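PDB 3ESH: protein similar to metal-dependent hydrolase from Staphylococcus aureus subsp. aureus Mu50, which probably acts as a metal-dependent hydrolase of the metallo-beta-lactamase superfamily, with its substrate not established. Local coordinates for residues V26-K29 and P30-S33; K74-N78 and F79-E83; A64-N68 and G69-E73. One frame throughout, in Å; residues are numbered along the deposited sequence.

Contact 1. Residues V26-K29 and P30-S33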
loop_
_atom_site.group_PDB
_atom_site.type_symbol
_atom_site.label_atom_id
_atom_site.label_comp_id
_atom_site.label_asym_id
_atom_site.label_seq_id
_atom_site.Cartn_x
_atom_site.Cartn_y
_atom_site.Cartn_z
ATOM N N VAL A 26 -10.899 14.630 -20.515
ATOM C CA VAL A 26 -10.724 16.059 -20.293
ATOM C C VAL A 26 -10.518 16.920 -21.535
ATOM O O VAL A 26 -10.687 18.131 -21.473
ATOM C CB VAL A 26 -9.559 16.326 -19.331
ATOM C CG1 VAL A 26 -9.762 15.517 -18.053
ATOM C CG2 VAL A 26 -8.221 15.989 -19.999
ATOM N N VAL A 27 -10.152 16.314 -22.654
ATOM C CA VAL A 27 -9.931 17.075 -23.874
ATOM C C VAL A 27 -11.240 17.664 -24.391
ATOM O O VAL A 27 -12.175 16.926 -24.723
ATOM C CB VAL A 27 -9.303 16.187 -24.982
ATOM C CG1 VAL A 27 -9.104 16.997 -26.255
ATOM C CG2 VAL A 27 -7.974 15.638 -24.511
ATOM N N PRO A 28 -11.325 19.003 -24.473
ATOM C CA PRO A 28 -12.532 19.677 -24.957
ATOM C C PRO A 28 -12.862 19.171 -26.361
ATOM O O PRO A 28 -11.957 18.844 -27.126
ATOM C CB PRO A 28 -12.132 21.146 -24.970
ATOM C CG PRO A 28 -11.011 21.214 -23.953
ATOM C CD PRO A 28 -10.245 19.969 -24.238
ATOM N N LYS A 29 -14.145 19.111 -26.707
ATOM C CA LYS A 29 -14.556 18.639 -28.037
ATOM C C LYS A 29 -13.930 19.397 -29.210
ATOM O O LYS A 29 -13.521 18.776 -30.201
ATOM C CB LYS A 29 -16.080 18.665 -28.181
ATOM C CG LYS A 29 -16.550 17.980 -29.452
ATOM C CD LYS A 29 -18.050 17.909 -29.531
ATOM C CE LYS A 29 -18.504 17.335 -30.848
ATOM N NZ LYS A 29 -19.991 17.321 -30.928
ATOM N N PRO A 30 -13.874 20.740 -29.132
ATOM C CA PRO A 30 -13.286 21.553 -30.202
ATOM C C PRO A 30 -11.918 21.023 -30.619
ATOM O O PRO A 30 -11.570 21.054 -31.794
ATOM C CB PRO A 30 -13.208 22.938 -29.572
ATOM C CG PRO A 30 -14.439 22.968 -28.740
ATOM C CD PRO A 30 -14.454 21.601 -28.088
ATOM N N LEU A 31 -11.150 20.539 -29.645
ATOM C CA LEU A 31 -9.829 19.986 -29.918
ATOM C C LEU A 31 -9.865 18.538 -30.413
ATOM O O LEU A 31 -9.235 18.227 -31.426
ATOM C CB LEU A 31 -8.935 20.057 -28.683
ATOM C CG LEU A 31 -8.643 21.450 -28.122
ATOM C CD1 LEU A 31 -7.690 21.318 -26.930
ATOM C CD2 LEU A 31 -8.040 22.325 -29.209
ATOM N N TRP A 32 -10.583 17.648 -29.725
ATOM C CA TRP A 32 -10.605 16.268 -30.198
ATOM C C TRP A 32 -11.425 16.047 -31.463
ATOM O O TRP A 32 -11.107 15.150 -32.242
ATOM C CB TRP A 32 -11.035 15.248 -29.101
ATOM C CG TRP A 32 -12.455 15.300 -28.616
ATOM C CD1 TRP A 32 -12.910 15.917 -27.491
ATOM C CD2 TRP A 32 -13.610 14.737 -29.259
ATOM N NE1 TRP A 32 -14.273 15.784 -27.393
ATOM C CE2 TRP A 32 -14.733 15.072 -28.468
ATOM C CE3 TRP A 32 -13.806 13.995 -30.432
ATOM C CZ2 TRP A 32 -16.039 14.688 -28.810
ATOM C CZ3 TRP A 32 -15.110 13.609 -30.774
ATOM C CH2 TRP A 32 -16.203 13.962 -29.967
ATOM N N SER A 33 -12.458 16.856 -31.692
ATOM C CA SER A 33 -13.274 16.676 -32.897
ATOM C C SER A 33 -12.452 16.914 -34.173
ATOM O O SER A 33 -12.795 16.418 -35.248
ATOM C CB SER A 33 -14.497 17.599 -32.884
ATOM O OG SER A 33 -14.124 18.954 -32.796
#

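Contact 2. Residues K74-N78 and F79-E83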
loop_
_atom_site.group_PDB
_atom_site.type_symbol
_atom_site.label_atom_id
_atom_site.label_comp_id
_atom_site.label_asym_id
_atom_site.label_seq_id
_atom_site.Cartn_x
_atom_site.Cartn_y
_atom_site.Cartn_z
ATOM N N LYS A 74 -30.849 -4.516 -28.259
ATOM C CA LYS A 74 -30.762 -3.249 -27.566
ATOM C C LYS A 74 -29.312 -2.796 -27.459
ATOM O O LYS A 74 -29.015 -1.602 -27.543
ATOM C CB LYS A 74 -31.368 -3.373 -26.172
ATOM C CG LYS A 74 -31.518 -2.052 -25.451
ATOM C CD LYS A 74 -32.254 -2.234 -24.137
ATOM C CE LYS A 74 -32.460 -0.908 -23.423
ATOM N NZ LYS A 74 -33.248 -1.099 -22.176
ATOM N N GLN A 75 -28.405 -3.746 -27.269
ATOM C CA GLN A 75 -26.994 -3.403 -27.160
ATOM C C GLN A 75 -26.419 -3.060 -28.531
ATOM O O GLN A 75 -25.593 -2.164 -28.644
ATOM C CB GLN A 75 -26.212 -4.545 -26.509
ATOM C CG GLN A 75 -26.629 -4.796 -25.068
ATOM C CD GLN A 75 -25.800 -5.861 -24.392
ATOM O OE1 GLN A 75 -25.624 -6.956 -24.916
ATOM N NE2 GLN A 75 -25.291 -5.547 -23.213
ATOM N N LEU A 76 -26.860 -3.758 -29.572
ATOM C CA LEU A 76 -26.358 -3.459 -30.901
ATOM C C LEU A 76 -26.681 -2.000 -31.227
ATOM O O LEU A 76 -25.835 -1.266 -31.732
ATOM C CB LEU A 76 -26.973 -4.389 -31.945
ATOM C CG LEU A 76 -26.507 -5.846 -31.957
ATOM C CD1 LEU A 76 -27.283 -6.624 -33.002
ATOM C CD2 LEU A 76 -25.034 -5.920 -32.259
ATOM N N ARG A 77 -27.899 -1.573 -30.924
ATOM C CA ARG A 77 -28.289 -0.196 -31.188
ATOM C C ARG A 77 -27.568 0.809 -30.279
ATOM O O ARG A 77 -27.000 1.791 -30.753
ATOM C CB ARG A 77 -29.807 -0.021 -31.032
ATOM C CG ARG A 77 -30.632 -0.599 -32.168
ATOM C CD ARG A 77 -31.999 0.078 -32.241
ATOM N NE ARG A 77 -32.789 -0.142 -31.035
ATOM C CZ ARG A 77 -33.318 -1.313 -30.694
ATOM N NH1 ARG A 77 -33.142 -2.372 -31.475
ATOM N NH2 ARG A 77 -34.021 -1.426 -29.572
ATOM N N ASN A 78 -27.600 0.567 -28.974
ATOM C CA ASN A 78 -26.954 1.458 -28.027
ATOM C C ASN A 78 -25.451 1.594 -28.270
ATOM O O ASN A 78 -24.859 2.623 -27.931
ATOM C CB ASN A 78 -27.164 0.969 -26.592
ATOM C CG ASN A 78 -28.629 0.867 -26.210
ATOM O OD1 ASN A 78 -29.503 1.428 -26.874
ATOM N ND2 ASN A 78 -28.904 0.155 -25.121
ATOM N N PHE A 79 -24.830 0.564 -28.844
ATOM C CA PHE A 79 -23.388 0.587 -29.087
ATOM C C PHE A 79 -22.978 0.882 -30.527
ATOM O O PHE A 79 -21.823 0.688 -30.902
ATOM C CB PHE A 79 -22.762 -0.727 -28.635
ATOM C CG PHE A 79 -22.750 -0.907 -27.152
ATOM C CD1 PHE A 79 -22.129 0.024 -26.333
ATOM C CD2 PHE A 79 -23.353 -2.017 -26.567
ATOM C CE1 PHE A 79 -22.105 -0.145 -24.951
ATOM C CE2 PHE A 79 -23.335 -2.192 -25.183
ATOM C CZ PHE A 79 -22.708 -1.253 -24.376
ATOM N N GLY A 80 -23.937 1.347 -31.322
ATOM C CA GLY A 80 -23.681 1.705 -32.700
ATOM C C GLY A 80 -22.986 0.680 -33.566
ATOM O O GLY A 80 -22.107 1.020 -34.359
ATOM N N VAL A 81 -23.375 -0.575 -33.430
ATOM C CA VAL A 81 -22.780 -1.627 -34.232
ATOM C C VAL A 81 -23.378 -1.584 -35.644
ATOM O O VAL A 81 -24.590 -1.708 -35.812
ATOM C CB VAL A 81 -23.071 -3.000 -33.610
ATOM C CG1 VAL A 81 -22.178 -4.051 -34.223
ATOM C CG2 VAL A 81 -22.886 -2.930 -32.118
ATOM N N ASP A 82 -22.538 -1.400 -36.655
ATOM C CA ASP A 82 -23.031 -1.370 -38.030
ATOM C C ASP A 82 -23.084 -2.794 -38.544
ATOM O O ASP A 82 -24.069 -3.213 -39.152
ATOM C CB ASP A 82 -22.109 -0.539 -38.923
ATOM C CG ASP A 82 -21.940 0.868 -38.418
ATOM O OD1 ASP A 82 -22.965 1.544 -38.160
ATOM O OD2 ASP A 82 -20.776 1.298 -38.280
ATOM N N GLU A 83 -22.003 -3.527 -38.293
ATOM C CA GLU A 83 -21.884 -4.915 -38.705
ATOM C C GLU A 83 -21.267 -5.685 -37.548
ATOM O O GLU A 83 -20.497 -5.134 -36.771
ATOM C CB GLU A 83 -20.975 -5.037 -39.939
ATOM C CG GLU A 83 -19.517 -4.620 -39.679
ATOM C CD GLU A 83 -18.602 -4.812 -40.888
ATOM O OE1 GLU A 83 -18.401 -5.972 -41.308
ATOM O OE2 GLU A 83 -18.081 -3.803 -41.419
#

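Contact 3. Residues A64-N68 and G69-E73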
loop_
_atom_site.group_PDB
_atom_site.type_symbol
_atom_site.label_atom_id
_atom_site.label_comp_id
_atom_site.label_asym_id
_atom_site.label_seq_id
_atom_site.Cartn_x
_atom_site.Cartn_y
_atom_site.Cartn_z
ATOM N N ALA A 64 -10.861 -10.349 -29.518
ATOM C CA ALA A 64 -11.857 -11.118 -30.249
ATOM C C ALA A 64 -13.051 -10.387 -30.831
ATOM O O ALA A 64 -14.017 -11.018 -31.250
ATOM C CB ALA A 64 -12.337 -12.261 -29.374
ATOM N N GLY A 65 -13.006 -9.067 -30.867
ATOM C CA GLY A 65 -14.134 -8.339 -31.422
ATOM C C GLY A 65 -15.439 -8.512 -30.658
ATOM O O GLY A 65 -15.442 -8.980 -29.522
ATOM N N ILE A 66 -16.548 -8.134 -31.290
ATOM C CA ILE A 66 -17.862 -8.210 -30.677
ATOM C C ILE A 66 -18.634 -9.494 -30.954
ATOM O O ILE A 66 -19.783 -9.636 -30.530
ATOM C CB ILE A 66 -18.741 -7.019 -31.100
ATOM C CG1 ILE A 66 -18.697 -6.864 -32.627
ATOM C CG2 ILE A 66 -18.293 -5.757 -30.365
ATOM C CD1 ILE A 66 -19.467 -5.657 -33.154
ATOM N N GLY A 67 -18.012 -10.420 -31.674
ATOM C CA GLY A 67 -18.661 -11.683 -31.972
ATOM C C GLY A 67 -19.902 -11.684 -32.854
ATOM O O GLY A 67 -20.207 -10.707 -33.545
ATOM N N ASN A 68 -20.633 -12.802 -32.806
ATOM C CA ASN A 68 -21.843 -13.012 -33.613
ATOM C C ASN A 68 -22.982 -13.504 -32.742
ATOM O O ASN A 68 -22.880 -14.549 -32.116
ATOM C CB ASN A 68 -21.536 -14.031 -34.706
ATOM C CG ASN A 68 -20.420 -13.572 -35.608
ATOM O OD1 ASN A 68 -20.632 -12.752 -36.508
ATOM N ND2 ASN A 68 -19.211 -14.073 -35.360
ATOM N N GLY A 69 -24.069 -12.740 -32.706
ATOM C CA GLY A 69 -25.204 -13.109 -31.877
ATOM C C GLY A 69 -25.007 -12.901 -30.377
ATOM O O GLY A 69 -25.880 -13.266 -29.594
ATOM N N LYS A 70 -23.878 -12.316 -29.970
ATOM C CA LYS A 70 -23.585 -12.079 -28.550
ATOM C C LYS A 70 -24.286 -10.860 -27.947
ATOM O O LYS A 70 -24.868 -10.942 -26.863
ATOM C CB LYS A 70 -22.070 -11.952 -28.348
ATOM C CG LYS A 70 -21.304 -13.242 -28.621
ATOM C CD LYS A 70 -21.714 -14.346 -27.645
ATOM C CE LYS A 70 -21.294 -14.033 -26.219
ATOM N NZ LYS A 70 -19.886 -14.413 -25.974
ATOM N N LEU A 71 -24.206 -9.729 -28.642
ATOM C CA LEU A 71 -24.850 -8.508 -28.179
ATOM C C LEU A 71 -26.331 -8.623 -28.494
ATOM O O LEU A 71 -26.708 -9.191 -29.514
ATOM C CB LEU A 71 -24.268 -7.274 -28.889
ATOM C CG LEU A 71 -22.959 -6.652 -28.377
ATOM C CD1 LEU A 71 -21.868 -7.685 -28.342
ATOM C CD2 LEU A 71 -22.561 -5.492 -29.280
ATOM N N SER A 72 -27.171 -8.101 -27.612
ATOM C CA SER A 72 -28.602 -8.150 -27.846
ATOM C C SER A 72 -28.952 -7.101 -28.894
ATOM O O SER A 72 -28.076 -6.419 -29.433
ATOM C CB SER A 72 -29.363 -7.847 -26.558
ATOM O OG SER A 72 -29.443 -6.448 -26.348
ATOM N N GLU A 73 -30.242 -6.970 -29.171
ATOM C CA GLU A 73 -30.720 -6.009 -30.152
ATOM C C GLU A 73 -30.588 -4.619 -29.557
ATOM O O GLU A 73 -30.245 -3.663 -30.250
ATOM C CB GLU A 73 -32.182 -6.301 -30.484
ATOM C CG GLU A 73 -32.497 -6.390 -31.970
ATOM C CD GLU A 73 -31.528 -7.281 -32.738
ATOM O OE1 GLU A 73 -31.092 -8.315 -32.185
ATOM O OE2 GLU A 73 -31.215 -6.949 -33.905
HETATM O O HOH W 1 -22.400 -10.085 -31.104
#

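Contact 1. Residues V26-K29 and P30-S33
Pro28 O accepts the amide of Trp32 at 3.2 Å from N, in the carbonyl plane and close to straight (169° at the hydrogen), while a weak bond from Leu31 N also reaches this oxygen. One step on, Lys29 O takes two donors from Ser33: the backbone N at 2.7 Å, and OG, which comes from above the carbonyl plane.

The indole of Trp32 carries most of the side-chain contact. With CG placed between its own backbone N and carbonyl carbon (chi1 68°), the ring folds back toward the start of the helix and brings one face against Lys29. The lysine methylenes run out extended, and Lys29 CG sits 3.2 Å above the indole plane, offset toward the rim; Trp32 CZ2 is 3.4 Å from Lys29 CG. Val27 fills the side by the tryptophan stem, its CG1 lying 3.9 Å from Trp32 CB and equally far from Leu31 CB. Phe24 meets the indole with its plane tilted by about 15°.

Lys29 N is hydrogen-bonded to Asp19 OD1 of a second subunit, so this helix start also belongs to a subunit interface. Pro28 as N-cap, Pro30 in a first turn that asks no amide hydrogen of it, and the i to i+4 bond from Trp32 together mark the N-terminus of a short helix, 29-32.

Contact 2. Residues K74-N78 and F79-E83
Phe79 folds its side chain back against the last turn of helix 73-78, beside the carbonyl of Gln75. Its CB stands 3.2 Å from Gln75 O. CG lies anti to the carbonyl carbon (chi1 -70°), which carries the ring along the same peptide, and Phe79 CD2 comes to 3.1 Å from Gln75 O. Further out, Phe79 CE2 leaves the carbonyl and settles against the aliphatic part of the glutamine, 3.9 Å from Gln75 CB. The oxygen meets the ring obliquely. Beyond this turn the phenyl meets the ring of Phe111 at about 35° between planes; Phe111 belongs to the His-X-His-X-Asp-His sequence characteristic of the superfamily.

Gln75 O is also the acceptor for Phe79 N, at 2.8 Å, so Phe79 meets the Gln75 carbonyl twice, with its amide as donor and with CB and CD2 in van der Waals contact. The chain then leaves the helix through a Schellman motif. Gly80 is the C-prime residue, with positive phi, and the paired bonds are Val81 N to Leu76 O (3.1 Å, nearly straight) and Gly80 N to Arg77 O (3.1 Å). The first lies in the carbonyl plane of Leu76; in the second the donor stands 66° out of the carbonyl plane of Arg77, as the reversing chain passes above that carbonyl.

The turn brings Val81 back over Leu76: CG2 of the valine meets CD2 of the leucine at 3.7 Å, the two branches crossing at a slant, so an apolar pair accompanies the 6→1 hydrogen bond of the Schellman motif. The Gln75 chain runs on extended past CG, and its OE1 accepts from Lys155 NZ. After the turn, Lys17 NZ joins the carbonyl of Gly80 and forms a salt bridge with Asp82 OD1.

Contact 3. Residues A64-N68 and G69-E73
Apolar contact across this loop comes from Ile66 and Leu71. Leu71 has CG anti to its carbonyl carbon (chi1 -82°), and the side chain bends back so that CD1 approaches the isoleucine, 4.2 Å from Ile66 CB. Leu71 CD1 also lies 3.6 Å from Ile66 O, and Lys70 CB comes within 3.9 Å of Ile66 O. Hydrocarbon therefore lies close to the oxygen from two consecutive residues.

No direct hydrogen bond joins 64-68 to 69-73; the polar link found is a water bridge. Ile66 O and Leu71 N are 4.8 Å apart, too far to bond directly. A single water spans them, donating to Ile66 O at 2.7 Å and accepting from Leu71 N at 3.1 Å, with an angle of about 112° between the two partners at the water oxygen.

Backbone conformation supplies the curvature. Gly65, Gly67 and Gly69 all have positive phi, one at every second position, and the chain bends through them between strand 59-61 and helix 73-78.

Further polar bonds tie the loop to the rest of the protein. Lys70 is bent at each torsion after chi1, which turns its ammonium away from the loop and onto Thr118 OG1 and Ala115 O. Gly69 N reaches Glu84 OE2, and Ala64 pairs by backbone with His113, part of the family's His-X-His-X-Asp-His sequence. Ser72 OG caps the coming helix at Gln75 N.

Between its own halves the loop is joined by one bridging water and a small apolar pair, with its bends at the glycines; the two oxygens that accept from Lys70 NZ would be expected to offset part of the cost of holding a charged group at this largely buried residue.

How the contacts relate
Contacts 2 and 3 adjoin: their centres lie about 9 Å apart, and Val81 CG1 meets Ile66 CD1 at 3.3 Å while Leu76 packs on Leu71. Contact 3 leads into helix 73-78 and contact 2 leaves it, so the two bracket one short helix. Contact 3 is largely buried and joined through water; contact 2 is at the surface and closed by direct backbone bonds. Contact 1 stands apart, its centre about 24 Å from contact 2 and 30 Å from contact 3. Partly buried, it begins a helix where contact 2 ends one, and it alone of the three meets another subunit.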